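Local coordinates for esterase family protein (Staphylococcus aureus, PDB 6VHE) that probably hydrolyses carboxylic esters, and perhaps S-formylglutathione to formate and glutathione, as a serine esterase of the alpha/beta-hydrolase fold, at residues S147-A152 and D207-D212. Residues are numbered along the deposited sequence; the frame is centred on the assembly and turned at random.
Sequences SAVFEA and DFLYQD. With 6WG ((2~{R})-2-phenylpiperidine-1-carbaldehyde), chain E.
Asp212 holds the loop 147-152 with both oxygens of its carboxylate. OD2 accepts the N-H of Phe150 at 2.9 Å from N, and OD1 takes that of Glu151, N to OD1 being 3.2 Å; each donor comes in on the syn side, about 20° out of the carboxylate plane. With CG anti to the backbone N (chi1 179°), the group reaches out from the first turn of its helix, and two short arms on one carbon match two successive amides. Asp212 OD2 lies at the edge of the Phe150 ring, near its plane, the ring and carboxylate planes 27° apart, while the CB of Ala148 lies above one ring face, offset toward the rim.

Farther along, Leu209 inserts its branched end between loop and ligand. CD1 touches Val149 CG2 at 3.7 Å, and CD2 turns to the phenyl ring of the bound phenylpiperidine carbaldehyde. Val149 meets the same ring, CG2 lying 3.3 Å from C2 of the ligand, so two aliphatic residues line an apolar pocket wall, which Phe208 extends.

Asp207, the predicted acid of the charge relay, uses OD1 to accept the N-H of Leu209, an Asx turn that fixes its carboxylate. OD2 accepts from His236 ND1 and from a water 2.7 Å away, which Ser147 OG donates to; that hydroxyl also bonds Trp241.

In this alpha/beta-hydrolase fold, the acid loop after strand 198-204 thus joins the loop leaving the adjacent parallel strand 142-146, each loop leading straight into a helix, 210-222 and 152-157 respectively, with Phe216 of the former stacking on Phe150.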
loop_
_atom_site.group_PDB
_atom_site.type_symbol
_atom_site.label_atom_id
_atom_site.label_comp_id
_atom_site.label_asym_id
_atom_site.label_seq_id
_atom_site.Cartn_x
_atom_site.Cartn_y
_atom_site.Cartn_z
ATOM N N SER A 147 2.217 -28.480 2.760
ATOM C CA SER A 147 0.824 -28.904 2.917
ATOM C C SER A 147 0.120 -28.953 1.563
ATOM O O SER A 147 -0.996 -28.458 1.390
ATOM C CB SER A 147 0.077 -27.979 3.877
ATOM O OG SER A 147 0.857 -27.713 5.032
ATOM N N ALA A 148 0.807 -29.527 0.584
ATOM C CA ALA A 148 0.367 -29.382 -0.787
ATOM C C ALA A 148 -0.682 -30.430 -1.147
ATOM O O ALA A 148 -0.858 -31.443 -0.463
ATOM C CB ALA A 148 1.551 -29.492 -1.749
ATOM N N VAL A 149 -1.387 -30.160 -2.243
ATOM C CA VAL A 149 -2.297 -31.114 -2.866
ATOM C C VAL A 149 -1.547 -31.769 -4.013
ATOM O O VAL A 149 -1.138 -31.089 -4.962
ATOM C CB VAL A 149 -3.567 -30.420 -3.380
ATOM C CG1 VAL A 149 -4.499 -31.464 -4.016
ATOM C CG2 VAL A 149 -4.235 -29.652 -2.275
ATOM N N PHE A 150 -1.353 -33.079 -3.928
ATOM C CA PHE A 150 -0.689 -33.802 -4.998
ATOM C C PHE A 150 -1.682 -34.574 -5.849
ATOM O O PHE A 150 -1.531 -34.637 -7.067
ATOM C CB PHE A 150 0.381 -34.738 -4.419
ATOM C CG PHE A 150 1.559 -33.999 -3.814
ATOM C CD1 PHE A 150 2.453 -33.319 -4.624
ATOM C CD2 PHE A 150 1.761 -33.982 -2.441
ATOM C CE1 PHE A 150 3.533 -32.625 -4.074
ATOM C CE2 PHE A 150 2.837 -33.293 -1.885
ATOM C CZ PHE A 150 3.724 -32.611 -2.703
ATOM N N GLU A 151 -2.712 -35.134 -5.237
ATOM C CA GLU A 151 -3.814 -35.725 -5.987
ATOM C C GLU A 151 -4.767 -34.601 -6.369
ATOM O O GLU A 151 -5.638 -34.215 -5.585
ATOM C CB GLU A 151 -4.528 -36.796 -5.172
ATOM C CG GLU A 151 -5.582 -37.515 -5.989
ATOM C CD GLU A 151 -5.135 -37.714 -7.431
ATOM O OE1 GLU A 151 -5.571 -36.933 -8.320
ATOM O OE2 GLU A 151 -4.330 -38.647 -7.660
ATOM N N ALA A 152 -4.604 -34.070 -7.584
ATOM C CA ALA A 152 -5.343 -32.876 -7.987
ATOM C C ALA A 152 -6.846 -33.096 -8.074
ATOM O O ALA A 152 -7.591 -32.116 -8.025
ATOM C CB ALA A 152 -4.842 -32.361 -9.334
ATOM N N ASP A 207 -2.814 -32.312 9.439
ATOM C CA ASP A 207 -3.368 -31.786 8.200
ATOM C C ASP A 207 -4.158 -32.873 7.493
ATOM O O ASP A 207 -3.685 -34.004 7.359
ATOM C CB ASP A 207 -2.244 -31.287 7.294
ATOM C CG ASP A 207 -2.740 -30.382 6.183
ATOM O OD1 ASP A 207 -3.716 -30.735 5.478
ATOM O OD2 ASP A 207 -2.143 -29.310 6.025
ATOM N N PHE A 208 -5.359 -32.536 7.029
ATOM C CA PHE A 208 -6.132 -33.539 6.311
ATOM C C PHE A 208 -5.487 -33.926 4.985
ATOM O O PHE A 208 -5.877 -34.936 4.399
ATOM C CB PHE A 208 -7.567 -33.051 6.100
ATOM C CG PHE A 208 -7.664 -31.769 5.338
ATOM C CD1 PHE A 208 -7.384 -30.549 5.951
ATOM C CD2 PHE A 208 -8.045 -31.774 4.009
ATOM C CE1 PHE A 208 -7.473 -29.361 5.246
ATOM C CE2 PHE A 208 -8.142 -30.599 3.305
ATOM C CZ PHE A 208 -7.854 -29.386 3.919
ATOM N N LEU A 209 -4.489 -33.181 4.518
ATOM C CA LEU A 209 -3.736 -33.561 3.333
ATOM C C LEU A 209 -2.548 -34.462 3.648
ATOM O O LEU A 209 -1.769 -34.773 2.743
ATOM C CB LEU A 209 -3.257 -32.310 2.598
ATOM C CG LEU A 209 -4.376 -31.551 1.891
ATOM C CD1 LEU A 209 -3.887 -30.202 1.350
ATOM C CD2 LEU A 209 -4.951 -32.437 0.776
ATOM N N TYR A 210 -2.394 -34.889 4.904
ATOM C CA TYR A 210 -1.200 -35.635 5.293
ATOM C C TYR A 210 -1.077 -36.937 4.502
ATOM O O TYR A 210 -0.010 -37.248 3.958
ATOM C CB TYR A 210 -1.227 -35.906 6.800
ATOM C CG TYR A 210 0.018 -36.588 7.326
ATOM C CD1 TYR A 210 1.259 -35.966 7.245
ATOM C CD2 TYR A 210 -0.049 -37.845 7.908
ATOM C CE1 TYR A 210 2.398 -36.581 7.719
ATOM C CE2 TYR A 210 1.082 -38.471 8.380
ATOM C CZ TYR A 210 2.302 -37.832 8.283
ATOM O OH TYR A 210 3.435 -38.446 8.760
ATOM N N GLN A 211 -2.164 -37.705 4.414
ATOM C CA GLN A 211 -2.101 -38.961 3.676
ATOM C C GLN A 211 -1.807 -38.718 2.200
ATOM O O GLN A 211 -1.021 -39.451 1.583
ATOM C CB GLN A 211 -3.411 -39.732 3.845
ATOM C CG GLN A 211 -3.354 -41.138 3.302
ATOM C CD GLN A 211 -2.310 -41.971 4.005
ATOM O OE1 GLN A 211 -2.231 -41.977 5.235
ATOM N NE2 GLN A 211 -1.490 -42.670 3.230
ATOM N N ASP A 212 -2.454 -37.712 1.613
ATOM C CA ASP A 212 -2.141 -37.289 0.251
ATOM C C ASP A 212 -0.638 -37.059 0.078
ATOM O O ASP A 212 -0.042 -37.479 -0.922
ATOM C CB ASP A 212 -2.955 -36.024 -0.056
ATOM C CG ASP A 212 -2.711 -35.462 -1.446
ATOM O OD1 ASP A 212 -3.689 -35.366 -2.214
ATOM O OD2 ASP A 212 -1.571 -35.059 -1.756
HETATM C C4 6WG E . -7.605 -28.431 -0.445
HETATM C C7 6WG E . -7.505 -27.029 0.157
HETATM C C6 6WG E . -8.238 -30.737 -0.081
HETATM C C9 6WG E . -7.743 -25.846 2.197
HETATM C C8 6WG E . -6.940 -26.985 1.565
HETATM C C1 6WG E . -7.931 -31.033 -1.395
HETATM C C2 6WG E . -7.482 -30.017 -2.216
HETATM C C3 6WG E . -7.329 -28.716 -1.760
HETATM C C5 6WG E . -8.084 -29.436 0.376
HETATM C C10 6WG E . -8.381 -24.872 1.174
HETATM C C11 6WG E . -7.740 -24.736 -0.229
HETATM N N1 6WG E . -6.935 -25.894 -0.560
HETATM C C12 6WG E . -5.503 -25.589 -0.531
HETATM O O1 6WG E . -5.112 -24.337 -0.918
HETATM O O HOH W 1 0.184 -28.883 7.265
#